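Local coordinates for metallo-beta-lactamase (Serratia marcescens, PDB 6K4X), which hydrolyses the beta-lactam ring of antibiotics as a subclass B3 metallo-beta-lactamase with two zinc ions in its active site, at residues A[12-17]-A[219-224]; A[28-33]-A[58-63]. All coordinates share one frame; numbering follows the deposited sequence.

Contact 1 (A[12-17]-A[219-224])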
loop_
_atom_site.group_PDB
_atom_site.type_symbol
_atom_site.label_atom_id
_atom_site.label_comp_id
_atom_site.label_asym_id
_atom_site.label_seq_id
_atom_site.Cartn_x
_atom_site.Cartn_y
_atom_site.Cartn_z
ATOM N N PHE A 12 9.360 -1.606 13.361
ATOM C CA PHE A 12 10.701 -2.083 13.122
ATOM C C PHE A 12 11.219 -1.488 11.829
ATOM O O PHE A 12 10.468 -1.170 10.901
ATOM C CB PHE A 12 10.747 -3.615 13.050
ATOM C CG PHE A 12 9.815 -4.280 12.065
ATOM C CD1 PHE A 12 8.492 -4.471 12.393
ATOM C CD2 PHE A 12 10.255 -4.715 10.819
ATOM C CE1 PHE A 12 7.628 -5.100 11.512
ATOM C CE2 PHE A 12 9.394 -5.339 9.940
ATOM C CZ PHE A 12 8.073 -5.510 10.272
ATOM N N THR A 13 12.541 -1.346 11.773
ATOM C CA THR A 13 13.181 -0.835 10.565
ATOM C C THR A 13 13.429 -1.986 9.600
ATOM O O THR A 13 13.985 -3.016 9.973
ATOM C CB THR A 13 14.484 -0.107 10.891
ATOM O OG1 THR A 13 14.140 0.996 11.728
ATOM C CG2 THR A 13 15.230 0.347 9.655
ATOM N N ILE A 14 13.033 -1.817 8.344
ATOM C CA ILE A 14 13.242 -2.826 7.325
ATOM C C ILE A 14 14.588 -2.597 6.635
ATOM O O ILE A 14 15.367 -3.540 6.429
ATOM C CB ILE A 14 12.064 -2.830 6.335
ATOM C CG1 ILE A 14 10.861 -3.477 7.033
ATOM C CG2 ILE A 14 12.401 -3.545 5.035
ATOM C CD1 ILE A 14 9.547 -3.359 6.312
ATOM N N TYR A 15 14.887 -1.358 6.231
ATOM C CA TYR A 15 16.168 -1.062 5.602
ATOM C C TYR A 15 16.359 0.448 5.623
ATOM O O TYR A 15 15.466 1.192 5.192
ATOM C CB TYR A 15 16.204 -1.551 4.151
ATOM C CG TYR A 15 17.598 -1.553 3.575
ATOM C CD1 TYR A 15 18.439 -2.632 3.801
ATOM C CD2 TYR A 15 18.085 -0.484 2.843
ATOM C CE1 TYR A 15 19.741 -2.644 3.329
ATOM C CE2 TYR A 15 19.387 -0.483 2.363
ATOM C CZ TYR A 15 20.219 -1.552 2.631
ATOM O OH TYR A 15 21.509 -1.580 2.163
ATOM N N GLY A 16 17.502 0.926 6.094
ATOM C CA GLY A 16 17.791 2.339 6.053
ATOM C C GLY A 16 16.701 3.137 6.745
ATOM O O GLY A 16 16.452 2.974 7.925
ATOM N N ASN A 17 16.094 4.072 6.017
ATOM C CA ASN A 17 15.048 4.946 6.533
ATOM C C ASN A 17 13.628 4.435 6.230
ATOM O O ASN A 17 12.685 5.240 6.309
ATOM C CB ASN A 17 15.223 6.367 6.001
ATOM C CG ASN A 17 15.139 6.456 4.490
ATOM O OD1 ASN A 17 15.503 5.521 3.764
ATOM N ND2 ASN A 17 14.704 7.592 3.979
ATOM N N ASN A 219 3.869 -11.025 0.832
ATOM C CA ASN A 219 5.291 -11.302 0.640
ATOM C C ASN A 219 5.915 -11.820 1.944
ATOM O O ASN A 219 7.084 -11.517 2.238
ATOM C CB ASN A 219 6.030 -10.087 0.079
ATOM C CG ASN A 219 7.464 -10.401 -0.290
ATOM O OD1 ASN A 219 7.786 -11.520 -0.714
ATOM N ND2 ASN A 219 8.360 -9.435 -0.143
ATOM N N ASP A 220 5.147 -12.593 2.704
ATOM C CA ASP A 220 5.689 -13.360 3.826
ATOM C C ASP A 220 6.426 -12.464 4.829
ATOM O O ASP A 220 7.440 -12.875 5.391
ATOM C CB ASP A 220 6.560 -14.509 3.327
ATOM C CG ASP A 220 5.833 -15.433 2.365
ATOM O OD1 ASP A 220 4.631 -15.620 2.513
ATOM O OD2 ASP A 220 6.525 -15.985 1.477
ATOM N N MET A 221 5.867 -11.305 5.156
ATOM C CA MET A 221 6.563 -10.363 6.053
ATOM C C MET A 221 6.952 -11.013 7.380
ATOM O O MET A 221 8.032 -10.731 7.890
ATOM C CB MET A 221 5.660 -9.171 6.330
ATOM C CG MET A 221 6.215 -8.175 7.325
ATOM S SD MET A 221 7.699 -7.310 6.743
ATOM C CE MET A 221 6.934 -6.176 5.585
ATOM N N TRP A 222 6.057 -11.793 7.967
ATOM C CA TRP A 222 6.295 -12.251 9.332
ATOM C C TRP A 222 7.318 -13.387 9.354
ATOM O O TRP A 222 8.156 -13.448 10.242
ATOM C CB TRP A 222 4.974 -12.603 10.005
ATOM C CG TRP A 222 4.025 -11.460 9.842
ATOM C CD1 TRP A 222 2.818 -11.486 9.207
ATOM C CD2 TRP A 222 4.256 -10.092 10.220
ATOM N NE1 TRP A 222 2.281 -10.228 9.158
ATOM C CE2 TRP A 222 3.145 -9.352 9.760
ATOM C CE3 TRP A 222 5.295 -9.419 10.878
ATOM C CZ2 TRP A 222 3.045 -7.975 9.977
ATOM C CZ3 TRP A 222 5.202 -8.055 11.058
ATOM C CH2 TRP A 222 4.085 -7.344 10.611
ATOM N N THR A 223 7.285 -14.268 8.364
ATOM C CA THR A 223 8.372 -15.227 8.188
ATOM C C THR A 223 9.707 -14.506 7.972
ATOM O O THR A 223 10.751 -14.909 8.547
ATOM C CB THR A 223 8.079 -16.180 7.025
ATOM O OG1 THR A 223 6.875 -16.877 7.342
ATOM C CG2 THR A 223 9.201 -17.165 6.782
ATOM N N ARG A 224 9.716 -13.467 7.131
ATOM C CA ARG A 224 10.941 -12.718 6.876
ATOM C C ARG A 224 11.439 -12.041 8.151
ATOM O O ARG A 224 12.647 -12.001 8.405
ATOM C CB ARG A 224 10.728 -11.682 5.771
ATOM C CG ARG A 224 10.522 -12.301 4.403
ATOM C CD ARG A 224 10.264 -11.221 3.363
ATOM N NE ARG A 224 9.967 -11.746 2.046
ATOM C CZ ARG A 224 10.863 -12.233 1.209
ATOM N NH1 ARG A 224 12.144 -12.246 1.547
ATOM N NH2 ARG A 224 10.481 -12.666 0.018
#
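An edge strand of the N-terminal sheet meets the start of helix 221-231 here, in a small apolar cluster of the alpha-beta/beta-alpha sandwich. F12 touches M221 and W222, and I14 touches M221. The cluster also reaches the second sheet, where I14 and M221 pack on I212 of strand 210-213. F12 and M221 make a Met-aromatic contact. The sulfur SD of M221 lies at the edge of the F12 ring, 4.0 Å from F12 CZ and 5.2 Å from the ring centroid. It sits 89° off the ring normal, so it meets the C-H rim and not the pi face. The chain of M221 bends at chi2 (66°) and chi3 (75°). The bends carry its methyl on to I14, where M221 CE meets I14 CD1 tip to tip at 3.9 Å. W222 leaves the helix pointing away from the strand, but its indole turns back. Its CZ3 comes within 3.9 Å of F12 CE1, and the two side chains cross at about a right angle. One face of the indole also carries CG of its neighbour M221, offset toward the rim. Y20 of the next strand packs with F12, M221, W222 and I14 and ties them together. Within 219-224, R224 grips N219 side-on: NE bonds to N219 O at 2.9 Å and NH2 to N219 OD1 at 3.0 Å. D238 forms a salt bridge with the same NH2. Across the contact the chemistry is apolar and sulfur-aromatic, so shape and dispersion hold strand to helix.

Contact 2 (A[28-33]-A[58-63])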
loop_
_atom_site.group_PDB
_atom_site.type_symbol
_atom_site.label_atom_id
_atom_site.label_comp_id
_atom_site.label_asym_id
_atom_site.label_seq_id
_atom_site.Cartn_x
_atom_site.Cartn_y
_atom_site.Cartn_z
ATOM N N ALA A 28 1.795 -0.465 6.936
ATOM C CA ALA A 28 1.982 0.957 6.783
ATOM C C ALA A 28 3.477 1.196 6.947
ATOM O O ALA A 28 4.139 0.505 7.729
ATOM C CB ALA A 28 1.165 1.774 7.767
ATOM N N VAL A 29 4.015 2.133 6.175
ATOM C CA VAL A 29 5.437 2.371 6.182
ATOM C C VAL A 29 5.701 3.848 6.412
ATOM O O VAL A 29 5.090 4.707 5.768
ATOM C CB VAL A 29 6.089 1.878 4.880
ATOM C CG1 VAL A 29 7.442 2.521 4.625
ATOM C CG2 VAL A 29 6.219 0.368 4.897
ATOM N N LEU A 30 6.689 4.136 7.261
ATOM C CA LEU A 30 7.214 5.471 7.379
ATOM C C LEU A 30 8.566 5.540 6.687
ATOM O O LEU A 30 9.475 4.771 7.022
ATOM C CB LEU A 30 7.353 5.844 8.848
ATOM C CG LEU A 30 7.665 7.317 9.085
ATOM C CD1 LEU A 30 6.433 8.177 8.909
ATOM C CD2 LEU A 30 8.273 7.534 10.446
ATOM N N LEU A 31 8.676 6.464 5.741
ATOM C CA LEU A 31 9.923 6.769 5.099
ATOM C C LEU A 31 10.424 8.072 5.710
ATOM O O LEU A 31 9.787 9.106 5.525
ATOM C CB LEU A 31 9.690 6.927 3.603
ATOM C CG LEU A 31 10.940 7.136 2.765
ATOM C CD1 LEU A 31 11.882 5.941 2.825
ATOM C CD2 LEU A 31 10.580 7.437 1.322
ATOM N N SER A 32 11.508 8.005 6.482
ATOM C CA SER A 32 11.883 9.108 7.359
ATOM C C SER A 32 13.017 9.946 6.764
ATOM O O SER A 32 13.849 9.464 5.994
ATOM C CB SER A 32 12.261 8.626 8.726
ATOM O OG SER A 32 13.327 7.697 8.653
ATOM N N SER A 33 13.066 11.218 7.184
ATOM C CA SER A 33 14.213 12.035 6.915
ATOM C C SER A 33 14.319 13.118 7.964
ATOM O O SER A 33 13.342 13.481 8.591
ATOM C CB SER A 33 14.172 12.656 5.537
ATOM O OG SER A 33 13.517 13.931 5.525
ATOM N N MET A 58 9.213 4.951 17.026
ATOM C CA MET A 58 10.412 4.960 16.186
ATOM C C MET A 58 11.150 6.299 16.307
ATOM O O MET A 58 12.172 6.509 15.652
ATOM C CB MET A 58 10.038 4.668 14.734
ATOM C CG MET A 58 9.469 3.261 14.549
ATOM S SD MET A 58 10.547 1.910 15.101
ATOM C CE MET A 58 11.790 1.907 13.815
ATOM N N GLY A 59 10.684 7.172 17.197
ATOM C CA GLY A 59 11.400 8.403 17.539
ATOM C C GLY A 59 10.957 9.614 16.759
ATOM O O GLY A 59 11.674 10.627 16.801
ATOM N N PHE A 60 9.873 9.521 15.989
ATOM C CA PHE A 60 9.485 10.585 15.076
ATOM C C PHE A 60 8.269 11.333 15.617
ATOM O O PHE A 60 7.476 10.773 16.360
ATOM C CB PHE A 60 9.253 10.011 13.678
ATOM C CG PHE A 60 10.476 9.341 13.120
ATOM C CD1 PHE A 60 11.622 10.063 12.839
ATOM C CD2 PHE A 60 10.509 7.973 12.925
ATOM C CE1 PHE A 60 12.760 9.438 12.354
ATOM C CE2 PHE A 60 11.632 7.353 12.413
ATOM C CZ PHE A 60 12.767 8.083 12.158
ATOM N N LYS A 61 8.083 12.560 15.127
ATOM C CA LYS A 61 6.934 13.380 15.469
ATOM C C LYS A 61 5.886 13.325 14.364
ATOM O O LYS A 61 6.208 13.426 13.178
ATOM C CB LYS A 61 7.353 14.840 15.604
ATOM C CG LYS A 61 8.354 15.113 16.716
ATOM C CD LYS A 61 8.865 16.547 16.734
ATOM C CE LYS A 61 7.769 17.566 16.951
ATOM N NZ LYS A 61 7.416 18.258 15.688
ATOM N N LEU A 62 4.627 13.198 14.766
ATOM C CA LEU A 62 3.531 13.149 13.802
ATOM C C LEU A 62 3.514 14.433 12.962
ATOM O O LEU A 62 3.233 14.403 11.770
ATOM C CB LEU A 62 2.200 12.964 14.534
ATOM C CG LEU A 62 2.047 11.654 15.301
ATOM C CD1 LEU A 62 0.618 11.496 15.795
ATOM C CD2 LEU A 62 2.454 10.462 14.465
ATOM N N SER A 63 3.834 15.579 13.569
ATOM C CA SER A 63 3.760 16.850 12.866
ATOM C C SER A 63 4.797 16.937 11.739
ATOM O O SER A 63 4.677 17.781 10.873
ATOM C CB SER A 63 3.917 18.011 13.820
ATOM O OG SER A 63 5.160 17.966 14.452
#
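This is a buried side-chain packing contact between strand 29-31, with S32 just after it, and the loop that follows helix 47-57. It lies away from the zinc site. F60 does the work from the loop, and L30 and S32 receive it. These two residues are alternate in the chain, so both point to the same side of the strand. L30 CD2 presses on F60 CD2 at 3.4 Å, a close approach for two carbons, and is 3.9 Å from F60 CE2. This methyl comes in obliquely to the ring. The torsion of L30 helps: CG stands opposite the backbone N (chi1 -170°), and the side chain extends toward the loop. S32 meets the far end of the ring. Its CB lies over one face in a CH-pi contact, 4.0 Å from the F60 centroid and 30° off the normal. The nearest ring atom is F60 CZ, 3.5 Å from S32 CB. S32 OG is also close, at 3.6 Å from F60 CZ, but its polar partner is NE2 of H19, to which it is hydrogen-bonded. Around the ring, H37 of strand 37-40 meets it edge-to-face, and H19 of strand 18-20 and I55 of helix 47-57 also pack on it. G59, just before F60, has a positive phi and ends the helix in a Schellman motif. The chain then turns and F60 is brought down on the sheet. F60 thus sits in the helix-to-strand connection of a beta-alpha-beta crossover, 37-40 to 47-57 to 65-69, in the alpha-beta/beta-alpha fold of the metallo-beta-lactamases.

Both contacts reach the seven-stranded sheet, but contact 1 also packs on strand 210-213 of the second sheet. Contact 1 joins one of the two outermost strands, 12-15, to helix 221-231 far along the chain. Contact 2 joins the inner strand 29-31 to a loop only 25 residues on. Neither has an exposed residue among those that touch; contact 1 is partly buried and contact 2 buried. Contact 1 relies on sulfur and two aromatic side chains, contact 2 on one ring packed by a methyl and a serine CB. They meet directly: N17 ND2 probably bonds to S32 O at 2.9 Å, and T13 OG1 packs on M58 CE at 3.3 Å.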